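Local coordinates for protein flavodoxin (Fusobacterium nucleatum, PDB 6OHK) that binds flavin mononucleotide and transfers electrons, probably to a number of redox enzymes, at residues Asn41-Lys44 against Glu45-Asn48; Ile134-Gly138 against Lys139-Leu143; Asp160-Thr163 against Glu164-Lys167. The protein carries 1 engineered substitution. One frame throughout, in Å; residues are numbered along the deposited sequence.

Each contact is local and holds together one short piece of the flavodoxin fold. Contact 1 is a short 3-10 helix in the loop between strands 34-38 and 51-59. Contact 2 is a beta hairpin formed by strand 135-136 and the start of strand 139-145. Contact 3 lies in the last turns of helix 154-166. Contacts 2 and 3 touch, L143 CB lying 3.8 Å from W161 CE2. Contact 1 lies apart, its centre about 25 Å from that of contact 2. All three are apolar inside and polar outside: contact 1 has waters and a long ion pair, contact 2 the E136-R105 salt bridge, contact 3 a water and the K167-E164 salt bridge.

Contact 1. Residues Asn41-Lys44 against Glu45-Asn48; sequences NGVK and EIEN
In E45, CG stands anti to the carbonyl carbon (chi1 -63°) and the chain bends at chi2 (85°), which turns the carboxylate back toward residues 41-44. In K44, CG sits between the backbone N and the carbonyl carbon, and a bend at chi4 (-65°) swings the amine toward the same carboxylate. The two side chains cross obliquely. K44 CG lies 3.7 Å from E45 OE1. The ion pair is long, with K44 NZ 3.8 Å from E45 OE2.

Water makes the closer links. One water donates to E45 OE1 and to N41 O, and accepts from K44 NZ. A second water donates to E45 OE1, at 2.7 Å, and to G42 O. E45 OE1 is thus gripped by two waters and tied through them to two backbone carbonyls and the lysine. This arrangement would probably stabilise the negative charge of E45.

The backbone forms a short 3-10 helix. I46 N donates to V43 O at 3.0 Å, and E47 N donates to K44 O at 3.2 Å. N48 N to E45 O is the third i to i+3 bond in the row.

On the buried side the end of I46 reaches back to V43. I46 CD1 is 3.9 Å from V43 CB.

The 3-10 helix lies in the connection between strands 34-38 and 51-59, away from the FMN site. V43 and I46 both pack on W68 of helix 66-69, and on K74 and L75, respectively, of helix 72-77. I46 and E45 also touch F10 of strand 7-11.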
ATOM      1  N   ASN A  41      10.144   6.138  11.445  1.00 10.14           N
ATOM      2  CA  ASN A  41      10.207   7.482  11.998  1.00 10.63           C
ATOM      3  C   ASN A  41       8.846   8.023  12.374  1.00 11.25           C
ATOM      4  O   ASN A  41       8.721   9.231  12.615  1.00 13.16           O
ATOM      5  CB  ASN A  41      10.899   8.398  10.995  1.00 11.94           C
ATOM      6  CG  ASN A  41      12.309   7.964  10.738  1.00 11.71           C
ATOM      7  OD1 ASN A  41      13.082   7.739  11.704  1.00 12.66           O
ATOM      8  ND2 ASN A  41      12.673   7.775   9.485  1.00 11.14           N
ATOM      9  N   GLY A  42       7.827   7.174  12.415  1.00 11.46           N
ATOM     10  CA  GLY A  42       6.492   7.563  12.827  1.00 11.39           C
ATOM     11  C   GLY A  42       5.543   7.748  11.653  1.00 10.88           C
ATOM     12  O   GLY A  42       5.901   7.632  10.478  1.00 11.31           O
ATOM     13  N   VAL A  43       4.294   8.053  11.999  1.00 11.15           N
ATOM     14  CA  VAL A  43       3.211   8.212  11.027  1.00 10.87           C
ATOM     15  C   VAL A  43       2.567   9.578  11.065  1.00 12.10           C
ATOM     16  O   VAL A  43       1.558   9.799  10.377  1.00 12.36           O
ATOM     17  CB  VAL A  43       2.133   7.110  11.141  1.00 11.70           C
ATOM     18  CG1 VAL A  43       2.710   5.760  10.855  1.00 12.07           C
ATOM     19  CG2 VAL A  43       1.459   7.160  12.528  1.00 12.72           C
ATOM     20  N   LYS A  44       3.091  10.513  11.833  1.00 11.99           N
ATOM     21  CA  LYS A  44       2.272  11.693  12.056  1.00 14.29           C
ATOM     22  C   LYS A  44       2.041  12.478  10.767  1.00 13.16           C
ATOM     23  O   LYS A  44       0.968  13.084  10.611  1.00 14.00           O
ATOM     24  CB  LYS A  44       2.829  12.565  13.165  1.00 20.66           C
ATOM     25  CG  LYS A  44       4.130  13.189  12.857  1.00 22.10           C
ATOM     26  CD  LYS A  44       4.608  14.022  14.071  1.00 35.80           C
ATOM     27  CE  LYS A  44       6.048  14.513  13.923  1.00 47.44           C
ATOM     28  NZ  LYS A  44       7.088  13.416  13.901  1.00 49.54           N
ATOM     29  N   GLU A  45       2.976  12.447   9.820  1.00 11.50           N
ATOM     30  CA  GLU A  45       2.827  13.210   8.586  1.00 11.08           C
ATOM     31  C   GLU A  45       1.730  12.692   7.680  1.00  9.93           C
ATOM     32  O   GLU A  45       1.386  13.389   6.725  1.00 10.85           O
ATOM     33  CB  GLU A  45       4.142  13.302   7.821  1.00 11.71           C
ATOM     34  CG  GLU A  45       5.242  14.034   8.565  1.00 14.29           C
ATOM     35  CD  GLU A  45       6.032  13.170   9.537  1.00 17.88           C
ATOM     36  OE1 GLU A  45       5.739  11.957   9.747  1.00 14.76           O
ATOM     37  OE2 GLU A  45       6.998  13.752  10.110  1.00 18.29           O
ATOM     38  N   ILE A  46       1.172  11.512   7.929  1.00 10.20           N
ATOM     39  CA  ILE A  46       0.054  11.060   7.114  1.00 10.59           C
ATOM     40  C   ILE A  46      -1.070  12.083   7.139  1.00 10.95           C
ATOM     41  O   ILE A  46      -1.804  12.241   6.157  1.00 12.29           O
ATOM     42  CB  ILE A  46      -0.381   9.655   7.590  1.00 11.23           C
ATOM     43  CG1 ILE A  46       0.685   8.645   7.191  1.00 12.69           C
ATOM     44  CG2 ILE A  46      -1.775   9.270   7.054  1.00 13.66           C
ATOM     45  CD1 ILE A  46       0.500   7.188   7.621  1.00 13.94           C
ATOM     46  N   GLU A  47      -1.233  12.799   8.257  1.00 11.69           N
ATOM     47  CA  GLU A  47      -2.267  13.829   8.374  1.00 13.41           C
ATOM     48  C   GLU A  47      -2.125  14.913   7.316  1.00 13.42           C
ATOM     49  O   GLU A  47      -3.125  15.577   6.971  1.00 14.31           O
ATOM     50  CB  GLU A  47      -2.187  14.463   9.762  1.00 18.44           C
ATOM     51  CG  GLU A  47      -3.479  14.915  10.409  1.00 39.08           C
ATOM     52  CD  GLU A  47      -3.292  15.032  11.918  1.00 57.88           C
ATOM     53  OE1 GLU A  47      -3.934  14.266  12.681  1.00 49.44           O
ATOM     54  OE2 GLU A  47      -2.451  15.862  12.333  1.00 57.87           O
ATOM     55  N   ASN A  48      -0.918  15.145   6.814  1.00 12.26           N
ATOM     56  CA  ASN A  48      -0.596  16.295   5.979  1.00 13.51           C
ATOM     57  C   ASN A  48      -0.923  16.120   4.501  1.00 13.83           C
ATOM     58  O   ASN A  48      -0.737  17.082   3.741  1.00 15.77           O
ATOM     59  CB  ASN A  48       0.895  16.594   6.097  1.00 15.46           C
ATOM     60  CG  ASN A  48       1.298  16.968   7.498  1.00 17.83           C
ATOM     61  OD1 ASN A  48       0.471  17.400   8.300  1.00 22.65           O
ATOM     62  ND2 ASN A  48       2.585  16.814   7.796  1.00 20.80           N
TER
HETATM   63  O   HOH W   1       6.595  10.994  12.201  1.00 17.71           O
HETATM   64  O   HOH W   2       6.715   9.615   8.756  1.00 15.99           O
HETATM   65  O   HOH W   3       1.128  16.471  11.054  1.00 45.90           O

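Contact 2. Residues Ile134-Gly138 against Lys139-Leu143; sequences IIENG and KFIGL
The F140 ring meets I134 and I135 across a beta hairpin. I134 O lies at the ring edge, in the ring plane. I134 CD1 comes in obliquely, 3.6 Å from F140 CD1. I135 CG1 also approaches obliquely, at 3.8 Å from F140 CD1. Y127 adds an edge-to-face ring contact.

The hairpin closes through a type I' turn from E136 to K139. N137 and G138 fill its two central positions, both with positive phi. E136 and K139 form the hydrogen-bonded pair: E136 N donates to K139 O at 2.9 Å, and K139 N donates to E136 O at 3.0 Å. I135 and F140 are the non-hydrogen-bonded pair; their side chains leave the backbone in different directions, yet I135 CG1 reaches the ring.

I141 points toward residues 134-138. With chi1 at 62°, CG1 sits between its backbone N and carbonyl carbon, and I141 CD1 reaches I134 CB at 4.0 Å. These two isoleucines cross at about a right angle. The other branch, I141 CG2, packs against E136 CG at 3.4 Å. The E136 carboxylate goes on to a salt bridge with R105 of helix 103-113.

I134 touches C101, which binds FMN, and its side chain is about 8 Å from the cofactor; the hairpin adjoins the pocket from the second shell. I134 O accepts from I141 N at 2.9 Å and also receives a CA-H...O contact from F140 CA.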
ATOM      1  N   ILE A 134      -7.498 -10.349   2.322  1.00  9.28           N
ATOM      2  CA  ILE A 134      -7.340  -9.052   1.667  1.00  9.47           C
ATOM      3  C   ILE A 134      -8.179  -8.915   0.410  1.00  9.41           C
ATOM      4  O   ILE A 134      -7.835  -8.159  -0.498  1.00  9.71           O
ATOM      5  CB  ILE A 134      -5.863  -8.707   1.391  1.00  9.39           C
ATOM      6  CG1 ILE A 134      -5.173  -9.745   0.505  1.00  9.99           C
ATOM      7  CG2 ILE A 134      -5.127  -8.497   2.711  1.00 10.45           C
ATOM      8  CD1 ILE A 134      -4.047  -9.160  -0.275  1.00 11.44           C
ATOM      9  N   ILE A 135      -9.319  -9.614   0.355  1.00 10.35           N
ATOM     10  CA  ILE A 135     -10.300  -9.426  -0.704  1.00 11.00           C
ATOM     11  C   ILE A 135     -11.531  -8.678  -0.197  1.00 11.22           C
ATOM     12  O   ILE A 135     -12.068  -8.966   0.882  1.00 12.88           O
ATOM     13  CB  ILE A 135     -10.675 -10.775  -1.336  1.00 11.18           C
ATOM     14  CG1 ILE A 135      -9.532 -11.267  -2.223  1.00 12.33           C
ATOM     15  CG2 ILE A 135     -11.986 -10.671  -2.153  1.00 13.29           C
ATOM     16  CD1 ILE A 135      -9.820 -12.622  -2.912  1.00 14.46           C
ATOM     17  N   GLU A 136     -11.959  -7.703  -0.983  1.00 10.47           N
ATOM     18  CA  GLU A 136     -13.248  -7.039  -0.854  1.00 11.57           C
ATOM     19  C   GLU A 136     -13.840  -6.913  -2.240  1.00 11.21           C
ATOM     20  O   GLU A 136     -13.134  -6.650  -3.213  1.00 11.10           O
ATOM     21  CB  GLU A 136     -13.178  -5.630  -0.255  1.00 13.03           C
ATOM     22  CG  GLU A 136     -12.738  -5.567   1.199  1.00 15.58           C
ATOM     23  CD  GLU A 136     -13.719  -6.132   2.218  1.00 20.51           C
ATOM     24  OE1 GLU A 136     -13.281  -6.510   3.315  1.00 19.39           O
ATOM     25  OE2 GLU A 136     -14.944  -6.196   1.936  1.00 21.11           O
ATOM     26  N   ASN A 137     -15.152  -7.168  -2.328  1.00 12.40           N
ATOM     27  CA  ASN A 137     -15.838  -7.073  -3.611  1.00 14.00           C
ATOM     28  C   ASN A 137     -15.141  -7.869  -4.709  1.00 11.80           C
ATOM     29  O   ASN A 137     -15.061  -7.454  -5.857  1.00 12.96           O
ATOM     30  CB  ASN A 137     -15.997  -5.611  -4.036  1.00 16.20           C
ATOM     31  CG  ASN A 137     -17.073  -5.432  -5.059  1.00 26.52           C
ATOM     32  OD1 ASN A 137     -18.065  -6.163  -5.055  1.00 23.82           O
ATOM     33  ND2 ASN A 137     -16.893  -4.456  -5.946  1.00 31.35           N
ATOM     34  N   GLY A 138     -14.635  -9.034  -4.360  1.00 11.22           N
ATOM     35  CA  GLY A 138     -14.026  -9.919  -5.325  1.00 13.31           C
ATOM     36  C   GLY A 138     -12.645  -9.549  -5.807  1.00 12.50           C
ATOM     37  O   GLY A 138     -12.118 -10.223  -6.698  1.00 13.05           O
ATOM     38  N   LYS A 139     -12.026  -8.503  -5.240  1.00 10.79           N
ATOM     39  CA  LYS A 139     -10.722  -8.023  -5.680  1.00 11.74           C
ATOM     40  C   LYS A 139      -9.794  -7.903  -4.483  1.00 10.45           C
ATOM     41  O   LYS A 139     -10.248  -7.753  -3.354  1.00 10.67           O
ATOM     42  CB  LYS A 139     -10.849  -6.664  -6.348  1.00 12.01           C
ATOM     43  CG  LYS A 139     -11.554  -6.753  -7.721  1.00 16.16           C
ATOM     44  CD  LYS A 139     -11.449  -5.449  -8.495  1.00 23.05           C
ATOM     45  CE  LYS A 139     -12.059  -5.588  -9.872  1.00 39.81           C
ATOM     46  NZ  LYS A 139     -12.002  -4.305 -10.624  1.00 59.09           N
ATOM     47  N   PHE A 140      -8.489  -7.943  -4.740  1.00  9.90           N
ATOM     48  CA  PHE A 140      -7.559  -7.540  -3.696  1.00  9.11           C
ATOM     49  C   PHE A 140      -7.728  -6.052  -3.392  1.00  9.23           C
ATOM     50  O   PHE A 140      -7.928  -5.243  -4.300  1.00  9.85           O
ATOM     51  CB  PHE A 140      -6.128  -7.792  -4.156  1.00 10.03           C
ATOM     52  CG  PHE A 140      -5.693  -9.228  -4.144  1.00 10.06           C
ATOM     53  CD1 PHE A 140      -6.037 -10.110  -3.119  1.00 11.41           C
ATOM     54  CD2 PHE A 140      -4.851  -9.683  -5.160  1.00 13.15           C
ATOM     55  CE1 PHE A 140      -5.578 -11.432  -3.124  1.00 12.13           C
ATOM     56  CE2 PHE A 140      -4.389 -11.001  -5.155  1.00 14.49           C
ATOM     57  CZ  PHE A 140      -4.750 -11.852  -4.140  1.00 13.25           C
ATOM     58  N   ILE A 141      -7.614  -5.711  -2.102  1.00  9.21           N
ATOM     59  CA  ILE A 141      -7.846  -4.357  -1.623  1.00  9.19           C
ATOM     60  C   ILE A 141      -6.688  -3.399  -1.908  1.00  9.55           C
ATOM     61  O   ILE A 141      -6.749  -2.232  -1.481  1.00 10.59           O
ATOM     62  CB  ILE A 141      -8.207  -4.355  -0.132  1.00  9.72           C
ATOM     63  CG1 ILE A 141      -7.066  -4.922   0.739  1.00  9.83           C
ATOM     64  CG2 ILE A 141      -9.528  -5.100   0.073  1.00 11.29           C
ATOM     65  CD1 ILE A 141      -7.375  -5.091   2.168  1.00 11.94           C
ATOM     66  N   GLY A 142      -5.678  -3.835  -2.639  1.00  9.60           N
ATOM     67  CA  GLY A 142      -4.580  -2.977  -3.039  1.00  9.80           C
ATOM     68  C   GLY A 142      -3.729  -3.701  -4.045  1.00  9.48           C
ATOM     69  O   GLY A 142      -4.101  -4.763  -4.564  1.00 10.65           O
ATOM     70  N   LEU A 143      -2.554  -3.156  -4.276  1.00  8.73           N
ATOM     71  CA  LEU A 143      -1.584  -3.771  -5.157  1.00  9.17           C
ATOM     72  C   LEU A 143      -0.811  -4.832  -4.400  1.00  9.07           C
ATOM     73  O   LEU A 143      -0.243  -4.541  -3.338  1.00 10.77           O
ATOM     74  CB  LEU A 143      -0.634  -2.698  -5.659  1.00  9.29           C
ATOM     75  CG  LEU A 143       0.408  -3.125  -6.660  1.00  9.71           C
ATOM     76  CD1 LEU A 143      -0.246  -3.670  -7.926  1.00 11.95           C
ATOM     77  CD2 LEU A 143       1.338  -2.010  -6.949  1.00 10.78           C
TER

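Contact 3. Residues Asp160-Thr163 against Glu164-Lys167; sequences DWIT and EIKK
E164 N donates to D160 O at 3.1 Å, the first of three i to i+4 bonds in the last turns of helix 154-166. A water also donates to D160 O and to E164 OE1, so this carbonyl has two partners. E164 OE1 is further met by K167 NZ on its syn side, at 3.1 Å, in a salt bridge.

I165 N donates to W161 O at 2.9 Å. In the I165 side chain CG1 lies between the backbone N and the carbonyl carbon (chi1 69°), which carries CD1 over the indole. I165 CD1 makes a CH-pi contact, 3.8 Å from the centroid of the W161 six-membered ring. I165 CG2 lies over the same face, toward the ring rim.

K166 N donates to I162 O at 3.0 Å. The K166 aliphatic chain runs past that carbonyl, and K166 CD lies 4.0 Å from I162 CG2. K167 CG lies 3.6 Å from T163 O, on the way to E164.

This is the end of a C-terminal helix packed on the central sheet of the flavodoxin fold. W161, I162 and I165 pack on I53 of strand 51-59. W161 NE1 also makes a hydrogen bond to G120 O, and I165 touches V119.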
ATOM      1  N   ASP A 160       0.661   0.146 -14.040  1.00 13.23           N
ATOM      2  CA  ASP A 160      -0.767   0.128 -14.285  1.00 13.20           C
ATOM      3  C   ASP A 160      -1.536   0.642 -13.078  1.00 11.72           C
ATOM      4  O   ASP A 160      -2.540   1.344 -13.214  1.00 13.10           O
ATOM      5  CB  ASP A 160      -1.240  -1.296 -14.558  1.00 14.46           C
ATOM      6  CG  ASP A 160      -0.823  -1.832 -15.910  1.00 19.61           C
ATOM      7  OD1 ASP A 160      -0.298  -1.079 -16.758  1.00 20.22           O
ATOM      8  OD2 ASP A 160      -1.047  -3.058 -16.095  1.00 20.11           O
ATOM      9  N   TRP A 161      -1.095   0.263 -11.876  1.00 11.07           N
ATOM     10  CA  TRP A 161      -1.802   0.668 -10.664  1.00  9.67           C
ATOM     11  C   TRP A 161      -1.689   2.170 -10.414  1.00 10.83           C
ATOM     12  O   TRP A 161      -2.665   2.822 -10.046  1.00 10.94           O
ATOM     13  CB  TRP A 161      -1.216  -0.127  -9.503  1.00  9.92           C
ATOM     14  CG  TRP A 161      -1.891   0.033  -8.192  1.00  9.63           C
ATOM     15  CD1 TRP A 161      -3.070  -0.534  -7.814  1.00 10.55           C
ATOM     16  CD2 TRP A 161      -1.424   0.779  -7.065  1.00  9.23           C
ATOM     17  NE1 TRP A 161      -3.363  -0.203  -6.523  1.00 10.73           N
ATOM     18  CE2 TRP A 161      -2.378   0.616  -6.040  1.00  9.05           C
ATOM     19  CE3 TRP A 161      -0.309   1.569  -6.828  1.00  9.77           C
ATOM     20  CZ2 TRP A 161      -2.217   1.176  -4.780  1.00  9.76           C
ATOM     21  CZ3 TRP A 161      -0.177   2.140  -5.566  1.00 10.28           C
ATOM     22  CH2 TRP A 161      -1.123   1.930  -4.581  1.00  9.72           C
ATOM     23  N   ILE A 162      -0.491   2.718 -10.601  1.00 10.33           N
ATOM     24  CA  ILE A 162      -0.314   4.161 -10.433  1.00 10.74           C
ATOM     25  C   ILE A 162      -1.221   4.921 -11.402  1.00 12.53           C
ATOM     26  O   ILE A 162      -1.868   5.915 -11.033  1.00 12.07           O
ATOM     27  CB  ILE A 162       1.166   4.540 -10.590  1.00 11.19           C
ATOM     28  CG1 ILE A 162       1.997   3.990  -9.433  1.00 11.28           C
ATOM     29  CG2 ILE A 162       1.352   6.047 -10.737  1.00 13.06           C
ATOM     30  CD1 ILE A 162       1.726   4.611  -8.078  1.00 14.04           C
ATOM     31  N   THR A 163      -1.308   4.455 -12.651  1.00 12.36           N
ATOM     32  CA  THR A 163      -2.195   5.111 -13.608  1.00 12.59           C
ATOM     33  C   THR A 163      -3.632   5.107 -13.113  1.00 13.63           C
ATOM     34  O   THR A 163      -4.348   6.117 -13.235  1.00 14.58           O
ATOM     35  CB  THR A 163      -2.067   4.423 -14.960  1.00 14.48           C
ATOM     36  OG1 THR A 163      -0.749   4.644 -15.450  1.00 18.03           O
ATOM     37  CG2 THR A 163      -3.054   4.933 -15.989  1.00 18.41           C
ATOM     38  N   GLU A 164      -4.089   3.986 -12.548  1.00 13.45           N
ATOM     39  CA  GLU A 164      -5.454   3.912 -12.063  1.00 13.07           C
ATOM     40  C   GLU A 164      -5.689   4.818 -10.872  1.00 12.95           C
ATOM     41  O   GLU A 164      -6.690   5.540 -10.830  1.00 14.07           O
ATOM     42  CB  GLU A 164      -5.835   2.480 -11.718  1.00 16.32           C
ATOM     43  CG  GLU A 164      -6.010   1.584 -12.931  1.00 29.24           C
ATOM     44  CD  GLU A 164      -6.878   2.215 -14.014  1.00 43.93           C
ATOM     45  OE1 GLU A 164      -6.374   2.402 -15.146  1.00 30.90           O
ATOM     46  OE2 GLU A 164      -8.048   2.542 -13.717  1.00 46.08           O
ATOM     47  N   ILE A 165      -4.807   4.782  -9.875  1.00 11.65           N
ATOM     48  CA  ILE A 165      -5.132   5.529  -8.667  1.00 11.61           C
ATOM     49  C   ILE A 165      -5.033   7.022  -8.903  1.00 10.33           C
ATOM     50  O   ILE A 165      -5.753   7.804  -8.255  1.00 11.56           O
ATOM     51  CB  ILE A 165      -4.342   5.092  -7.431  1.00 11.12           C
ATOM     52  CG1 ILE A 165      -2.864   5.461  -7.533  1.00 11.25           C
ATOM     53  CG2 ILE A 165      -4.543   3.602  -7.168  1.00 13.63           C
ATOM     54  CD1 ILE A 165      -2.071   5.062  -6.282  1.00 12.27           C
ATOM     55  N   LYS A 166      -4.162   7.442  -9.813  1.00 11.62           N
ATOM     56  CA  LYS A 166      -4.064   8.878 -10.098  1.00 11.68           C
ATOM     57  C   LYS A 166      -5.405   9.456 -10.540  1.00 13.60           C
ATOM     58  O   LYS A 166      -5.678  10.643 -10.302  1.00 14.55           O
ATOM     59  CB  LYS A 166      -2.994   9.138 -11.165  1.00 12.87           C
ATOM     60  CG  LYS A 166      -1.598   9.104 -10.619  1.00 14.63           C
ATOM     61  CD  LYS A 166      -0.491   9.552 -11.516  1.00 19.30           C
ATOM     62  CE  LYS A 166      -0.516   9.121 -12.944  1.00 40.17           C
ATOM     63  NZ  LYS A 166       0.380  10.094 -13.684  1.00 32.94           N
ATOM     64  N   LYS A 167      -6.287   8.664 -11.140  1.00 12.85           N
ATOM     65  CA  LYS A 167      -7.584   9.130 -11.587  1.00 13.53           C
ATOM     66  C   LYS A 167      -8.493   9.534 -10.465  1.00 14.34           C
ATOM     67  O   LYS A 167      -9.403  10.264 -10.669  1.00 16.70           O
ATOM     68  CB  LYS A 167      -8.277   8.058 -12.426  1.00 16.92           C
ATOM     69  CG  LYS A 167      -7.542   7.641 -13.675  1.00 19.24           C
ATOM     70  CD  LYS A 167      -8.245   6.514 -14.441  1.00 23.96           C
ATOM     71  CE  LYS A 167      -7.391   5.955 -15.559  1.00 33.70           C
ATOM     72  NZ  LYS A 167      -7.975   4.765 -16.255  1.00 41.16           N
TER
HETATM   73  O   HOH W   4      -4.035   1.143 -15.508  1.00 22.65           O